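Enolase from the environmental genome shotgun sequencing of the Sargasso Sea (PDB 2QGY) is of unknown function but, as a magnesium-binding member of the enolase superfamily, probably abstracts a proton alpha to a substrate carboxylate. Local coordinates at residues P301-W304 with N305-V309; E366-L369 with S370-I374. One frame throughout, in Å; residues are numbered along the deposited sequence.

Contact 1. Residues P301-W304 with N305-V309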
ATOM      1  N   PRO A 301     -17.957  -6.084   5.835  1.00 16.15           N
ATOM      2  CA  PRO A 301     -17.204  -5.064   5.107  1.00 15.88           C
ATOM      3  C   PRO A 301     -17.230  -3.677   5.752  1.00 16.23           C
ATOM      4  O   PRO A 301     -18.267  -3.232   6.300  1.00 16.89           O
ATOM      5  CB  PRO A 301     -17.888  -5.039   3.731  1.00 16.61           C
ATOM      6  CG  PRO A 301     -18.514  -6.418   3.612  1.00 16.63           C
ATOM      7  CD  PRO A 301     -19.037  -6.674   5.024  1.00 17.94           C
ATOM      8  N   HIS A 302     -16.089  -2.999   5.688  1.00 15.42           N
ATOM      9  CA  HIS A 302     -15.965  -1.668   6.214  1.00 14.84           C
ATOM     10  C   HIS A 302     -16.493  -0.805   5.068  1.00 14.50           C
ATOM     11  O   HIS A 302     -16.373  -1.177   3.912  1.00 15.01           O
ATOM     12  CB  HIS A 302     -14.473  -1.425   6.490  1.00 15.28           C
ATOM     13  CG  HIS A 302     -14.097  -0.016   6.872  1.00 17.10           C
ATOM     14  ND1 HIS A 302     -13.658   0.903   5.945  1.00 20.06           N
ATOM     15  CD2 HIS A 302     -13.941   0.576   8.083  1.00 18.66           C
ATOM     16  CE1 HIS A 302     -13.302   2.021   6.556  1.00 20.19           C
ATOM     17  NE2 HIS A 302     -13.477   1.857   7.856  1.00 20.18           N
ATOM     18  N   CYS A 303     -17.129   0.307   5.387  1.00 14.48           N
ATOM     19  CA  CYS A 303     -17.685   1.154   4.325  1.00 14.91           C
ATOM     20  C   CYS A 303     -17.654   2.627   4.718  1.00 15.23           C
ATOM     21  O   CYS A 303     -18.694   3.282   4.878  1.00 16.77           O
ATOM     22  CB  CYS A 303     -19.111   0.704   3.924  1.00 14.85           C
ATOM     23  SG  CYS A 303     -19.628   1.523   2.342  1.00 17.71           S
ATOM     24  N   TRP A 304     -16.453   3.163   4.909  1.00 15.40           N
ATOM     25  CA  TRP A 304     -16.328   4.586   5.140  1.00 14.69           C
ATOM     26  C   TRP A 304     -16.145   5.227   3.758  1.00 15.58           C
ATOM     27  O   TRP A 304     -15.039   5.559   3.317  1.00 15.05           O
ATOM     28  CB  TRP A 304     -15.203   4.911   6.134  1.00 16.72           C
ATOM     29  CG  TRP A 304     -15.157   6.366   6.519  1.00 15.46           C
ATOM     30  CD1 TRP A 304     -16.211   7.193   6.753  1.00 15.79           C
ATOM     31  CD2 TRP A 304     -13.983   7.167   6.646  1.00 15.82           C
ATOM     32  NE1 TRP A 304     -15.770   8.469   7.043  1.00 18.42           N
ATOM     33  CE2 TRP A 304     -14.404   8.472   7.007  1.00 16.18           C
ATOM     34  CE3 TRP A 304     -12.616   6.903   6.512  1.00 18.75           C
ATOM     35  CZ2 TRP A 304     -13.498   9.519   7.232  1.00 20.20           C
ATOM     36  CZ3 TRP A 304     -11.704   7.949   6.748  1.00 19.84           C
ATOM     37  CH2 TRP A 304     -12.161   9.240   7.086  1.00 19.83           C
ATOM     38  N   ASN A 305     -17.273   5.373   3.079  1.00 14.39           N
ATOM     39  CA  ASN A 305     -17.343   5.745   1.650  1.00 15.31           C
ATOM     40  C   ASN A 305     -18.690   6.442   1.503  1.00 15.64           C
ATOM     41  O   ASN A 305     -19.423   6.634   2.499  1.00 16.07           O
ATOM     42  CB  ASN A 305     -17.389   4.490   0.775  1.00 14.79           C
ATOM     43  CG  ASN A 305     -16.098   3.665   0.824  1.00 15.47           C
ATOM     44  OD1 ASN A 305     -15.021   4.152   0.482  1.00 16.87           O
ATOM     45  ND2 ASN A 305     -16.221   2.413   1.184  1.00 14.91           N
ATOM     46  N   SER A 306     -19.052   6.822   0.279  1.00 16.03           N
ATOM     47  CA  SER A 306     -20.431   7.328   0.088  1.00 16.56           C
ATOM     48  C   SER A 306     -21.438   6.227   0.341  1.00 15.75           C
ATOM     49  O   SER A 306     -21.117   5.054   0.256  1.00 15.43           O
ATOM     50  CB  SER A 306     -20.646   7.868  -1.304  1.00 15.66           C
ATOM     51  OG  SER A 306     -21.120   6.847  -2.178  1.00 20.51           O
ATOM     52  N   MET A 307     -22.676   6.617   0.633  1.00 16.57           N
ATOM     53  CA  MET A 307     -23.729   5.623   0.804  1.00 16.99           C
ATOM     54  C   MET A 307     -24.442   5.357  -0.526  1.00 17.59           C
ATOM     55  O   MET A 307     -25.583   4.860  -0.543  1.00 17.87           O
ATOM     56  CB  MET A 307     -24.721   6.009   1.941  1.00 16.84           C
ATOM     57  CG  MET A 307     -24.156   5.980   3.409  1.00 16.72           C
ATOM     58  SD  MET A 307     -23.716   4.311   3.957  1.00  8.31           S
ATOM     59  CE  MET A 307     -21.933   4.340   3.710  1.00 17.07           C
ATOM     60  N   SER A 308     -23.758   5.652  -1.639  1.00 15.97           N
ATOM     61  CA  SER A 308     -24.272   5.388  -2.968  1.00 15.96           C
ATOM     62  C   SER A 308     -23.602   4.141  -3.553  1.00 15.71           C
ATOM     63  O   SER A 308     -24.017   3.018  -3.231  1.00 17.20           O
ATOM     64  CB  SER A 308     -24.137   6.641  -3.874  1.00 16.69           C
ATOM     65  OG  SER A 308     -22.782   7.034  -4.153  1.00 17.77           O
ATOM     66  N   VAL A 309     -22.560   4.319  -4.355  1.00 15.95           N
ATOM     67  CA  VAL A 309     -21.956   3.203  -5.136  1.00 16.11           C
ATOM     68  C   VAL A 309     -21.300   2.147  -4.217  1.00 16.45           C
ATOM     69  O   VAL A 309     -21.619   0.953  -4.295  1.00 17.55           O
ATOM     70  CB  VAL A 309     -20.935   3.725  -6.204  1.00 16.52           C
ATOM     71  CG1 VAL A 309     -20.367   2.590  -6.996  1.00 16.01           C
ATOM     72  CG2 VAL A 309     -21.620   4.722  -7.169  1.00 16.61           C
TER
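Cys303 and Asn305 meet across an inverse gamma turn centred on Trp304, in the loop that follows strand 298-299 of the barrel domain and leads into helix 309-320. The turn is identified by Asn305 N donating to Cys303 O over 3.1 Å; with an N-H...O angle of only 126°, the bond is weak. Asn305, which closes the turn, and Met307 from beyond it both come near Cys303. The cysteine SG lies anti to the backbone N and has Asn305 ND2 at 3.7 Å and Met307 CE at 3.9 Å. Met307 arrives by a bent route: the chain turns at chi2 and chi3, so that its terminal methyl rather than the sulfur meets the cysteine, and the same CE rests 3.6 Å from Cys303 O. The amide of Asn305 doubles back over the preceding peptide, its CG 3.3 Å from Trp304 C, because chi1 of -66° sets CG beside the backbone N. Its ND2 is held by Asp275, whose carboxylate also bonds His302 ND1, a pairing like the His-Asp dyad of enolase-superfamily relatives. Trp304 meets Asn305 N through its CB, at 3.7 Å; that N lies obliquely to the ring. The rest of the side chain is placed by outside partners: Tyr333 OH bonds NE1, Lys34 makes a cation-pi contact, and Phe330 meets the indole. Beyond the gamma turn, Ser306 forms an ST turn just before the helix. Glu52, from strand 48-53 of the other domain, also bonds this serine hydroxyl. Within the ST turn, Ser306 OG takes the backbone N-H of Ser308 at an angle of 156° and accepts a further hydrogen bond from Ser308 OG at 2.6 Å.

Contact 2. Residues E366-L369 with S370-I374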
ATOM      1  N   GLU A 366     -25.703  13.493 -12.429  1.00 23.88           N
ATOM      2  CA  GLU A 366     -24.298  13.861 -12.582  1.00 24.02           C
ATOM      3  C   GLU A 366     -24.054  15.355 -12.428  1.00 24.52           C
ATOM      4  O   GLU A 366     -22.977  15.761 -12.007  1.00 25.05           O
ATOM      5  CB  GLU A 366     -23.755  13.386 -13.923  1.00 23.82           C
ATOM      6  CG  GLU A 366     -23.626  11.890 -13.993  1.00 24.24           C
ATOM      7  CD  GLU A 366     -23.242  11.363 -15.361  1.00 25.56           C
ATOM      8  OE1 GLU A 366     -22.429  11.996 -16.074  1.00 29.05           O
ATOM      9  OE2 GLU A 366     -23.750  10.286 -15.700  1.00 25.59           O
ATOM     10  N   ASP A 367     -25.046  16.175 -12.762  1.00 25.18           N
ATOM     11  CA  ASP A 367     -24.838  17.620 -12.626  1.00 26.09           C
ATOM     12  C   ASP A 367     -24.769  18.017 -11.159  1.00 24.30           C
ATOM     13  O   ASP A 367     -23.963  18.873 -10.795  1.00 24.67           O
ATOM     14  CB  ASP A 367     -25.840  18.438 -13.456  1.00 27.04           C
ATOM     15  CG  ASP A 367     -25.565  18.348 -14.975  1.00 32.64           C
ATOM     16  OD1 ASP A 367     -24.453  17.900 -15.395  1.00 35.11           O
ATOM     17  OD2 ASP A 367     -26.472  18.740 -15.759  1.00 38.80           O
ATOM     18  N   ILE A 368     -25.546  17.340 -10.313  1.00 23.54           N
ATOM     19  CA  ILE A 368     -25.478  17.567  -8.864  1.00 22.85           C
ATOM     20  C   ILE A 368     -24.156  17.048  -8.275  1.00 21.90           C
ATOM     21  O   ILE A 368     -23.505  17.728  -7.466  1.00 20.79           O
ATOM     22  CB  ILE A 368     -26.707  16.991  -8.095  1.00 22.84           C
ATOM     23  CG1 ILE A 368     -27.987  17.663  -8.617  1.00 24.44           C
ATOM     24  CG2 ILE A 368     -26.528  17.208  -6.572  1.00 22.72           C
ATOM     25  CD1 ILE A 368     -29.289  17.229  -7.976  1.00 25.99           C
ATOM     26  N   LEU A 369     -23.766  15.847  -8.690  1.00 20.66           N
ATOM     27  CA  LEU A 369     -22.480  15.288  -8.284  1.00 20.26           C
ATOM     28  C   LEU A 369     -21.330  16.211  -8.675  1.00 19.95           C
ATOM     29  O   LEU A 369     -20.447  16.493  -7.857  1.00 19.21           O
ATOM     30  CB  LEU A 369     -22.290  13.875  -8.833  1.00 19.60           C
ATOM     31  CG  LEU A 369     -21.005  13.151  -8.406  1.00 20.07           C
ATOM     32  CD1 LEU A 369     -20.869  13.116  -6.871  1.00 16.54           C
ATOM     33  CD2 LEU A 369     -21.034  11.736  -8.986  1.00 18.97           C
ATOM     34  N   SER A 370     -21.372  16.741  -9.898  1.00 20.47           N
ATOM     35  CA  SER A 370     -20.360  17.708 -10.318  1.00 21.47           C
ATOM     36  C   SER A 370     -20.352  18.945  -9.419  1.00 21.30           C
ATOM     37  O   SER A 370     -19.278  19.458  -9.088  1.00 20.89           O
ATOM     38  CB  SER A 370     -20.574  18.134 -11.793  1.00 21.91           C
ATOM     39  OG  SER A 370     -20.391  17.044 -12.696  1.00 24.97           O
ATOM     40  N   GLU A 371     -21.536  19.433  -9.038  1.00 22.17           N
ATOM     41  CA  GLU A 371     -21.631  20.672  -8.272  1.00 23.76           C
ATOM     42  C   GLU A 371     -20.968  20.475  -6.925  1.00 22.25           C
ATOM     43  O   GLU A 371     -20.384  21.397  -6.373  1.00 22.76           O
ATOM     44  CB  GLU A 371     -23.092  21.042  -8.053  1.00 23.80           C
ATOM     45  CG  GLU A 371     -23.330  22.438  -7.481  1.00 29.06           C
ATOM     46  CD  GLU A 371     -24.829  22.795  -7.444  1.00 30.05           C
ATOM     47  OE1 GLU A 371     -25.662  22.025  -8.024  1.00 37.51           O
ATOM     48  OE2 GLU A 371     -25.164  23.841  -6.827  1.00 38.47           O
ATOM     49  N   LEU A 372     -21.074  19.249  -6.421  1.00 21.08           N
ATOM     50  CA  LEU A 372     -20.539  18.872  -5.113  1.00 21.07           C
ATOM     51  C   LEU A 372     -19.058  18.514  -5.166  1.00 20.73           C
ATOM     52  O   LEU A 372     -18.472  18.194  -4.125  1.00 22.00           O
ATOM     53  CB  LEU A 372     -21.332  17.671  -4.582  1.00 19.86           C
ATOM     54  CG  LEU A 372     -22.809  17.883  -4.253  1.00 20.39           C
ATOM     55  CD1 LEU A 372     -23.490  16.548  -3.962  1.00 18.82           C
ATOM     56  CD2 LEU A 372     -22.993  18.846  -3.065  1.00 20.84           C
ATOM     57  N   SER A 373     -18.460  18.567  -6.360  1.00 20.83           N
ATOM     58  CA  SER A 373     -17.085  18.094  -6.552  1.00 20.42           C
ATOM     59  C   SER A 373     -16.054  19.201  -6.610  1.00 22.16           C
ATOM     60  O   SER A 373     -16.325  20.304  -7.123  1.00 21.50           O
ATOM     61  CB  SER A 373     -17.001  17.204  -7.804  1.00 20.59           C
ATOM     62  OG  SER A 373     -17.800  16.037  -7.593  1.00 19.38           O
ATOM     63  N   ILE A 374     -14.885  18.892  -6.047  1.00 22.21           N
ATOM     64  CA  ILE A 374     -13.716  19.759  -6.011  1.00 24.17           C
ATOM     65  C   ILE A 374     -12.806  19.454  -7.217  1.00 25.00           C
ATOM     66  O   ILE A 374     -12.032  20.309  -7.658  1.00 23.90           O
ATOM     67  CB  ILE A 374     -12.951  19.596  -4.639  1.00 23.76           C
ATOM     68  CG1 ILE A 374     -11.891  20.692  -4.428  1.00 27.59           C
ATOM     69  CG2 ILE A 374     -12.317  18.230  -4.477  1.00 25.44           C
ATOM     70  CD1 ILE A 374     -12.506  22.071  -4.284  1.00 30.78           C
TER
HETATM   71  O   HOH W   1     -21.956  16.945 -14.671  1.00 36.82           O
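Ser373 OG donates to Leu369 O over 2.7 Å, tying the first residue of strand 373-379 back onto the last turn of helix 366-371. The hydroxyl sits above the carbonyl plane, 39° out of it, and reaches this position because chi1 of -64° places OG beside its own backbone N. Leu369 O also receives a weak bond from Leu372 N, so two donors share this carbonyl where the helix gives way to the strand. Earlier in the helix the i to i+4 pattern is regular: Ser370 N to Glu366 O is 2.8 Å with an N-H...O angle of 161°, followed by Glu371 N to Asp367 O and Leu372 N to Ile368 O.

On the flank, a water donates to Asp367 OD1 at 2.8 Å and is hydrogen-bonded to Ser370 OG, bridging side chains three residues apart; Trp19 NE1 of strand 13-21 also bonds this serine oxygen. Glu366 directs its carboxylate to a salt bridge with Lys40. Packing between the two segments is light: Ile368 and Leu372 run side by side, CG2 to CD1 4.1 Å, and both also touch Phe340. Leu372 CG comes within 3.3 Å of Ile368 O. Buried Leu369 packs on Trp19. The chemistry implies that polar links end the helix, while Leu369 anchors it against strand 13-21.

In the fold
Contact 1 comes first along the chain, and contact 2 lies near its C-terminal end; their centres are about 18 Å apart, and their nearest atoms remain about 7 Å apart without touching. Burial separates them: the centre of contact 1 is about 5 Å from the centre of the chain, whereas that of contact 2 is about 22 Å from it, at the surface. Phe340 is common ground, touched by Ser308 in the first and by Ile368 and Leu372 in the second. Contact 1 lies near the metal centre: the Trp304 side chain is about 8 Å from the magnesium ion held by Asp200, Glu226 and Glu252, and His302 packs on Glu252.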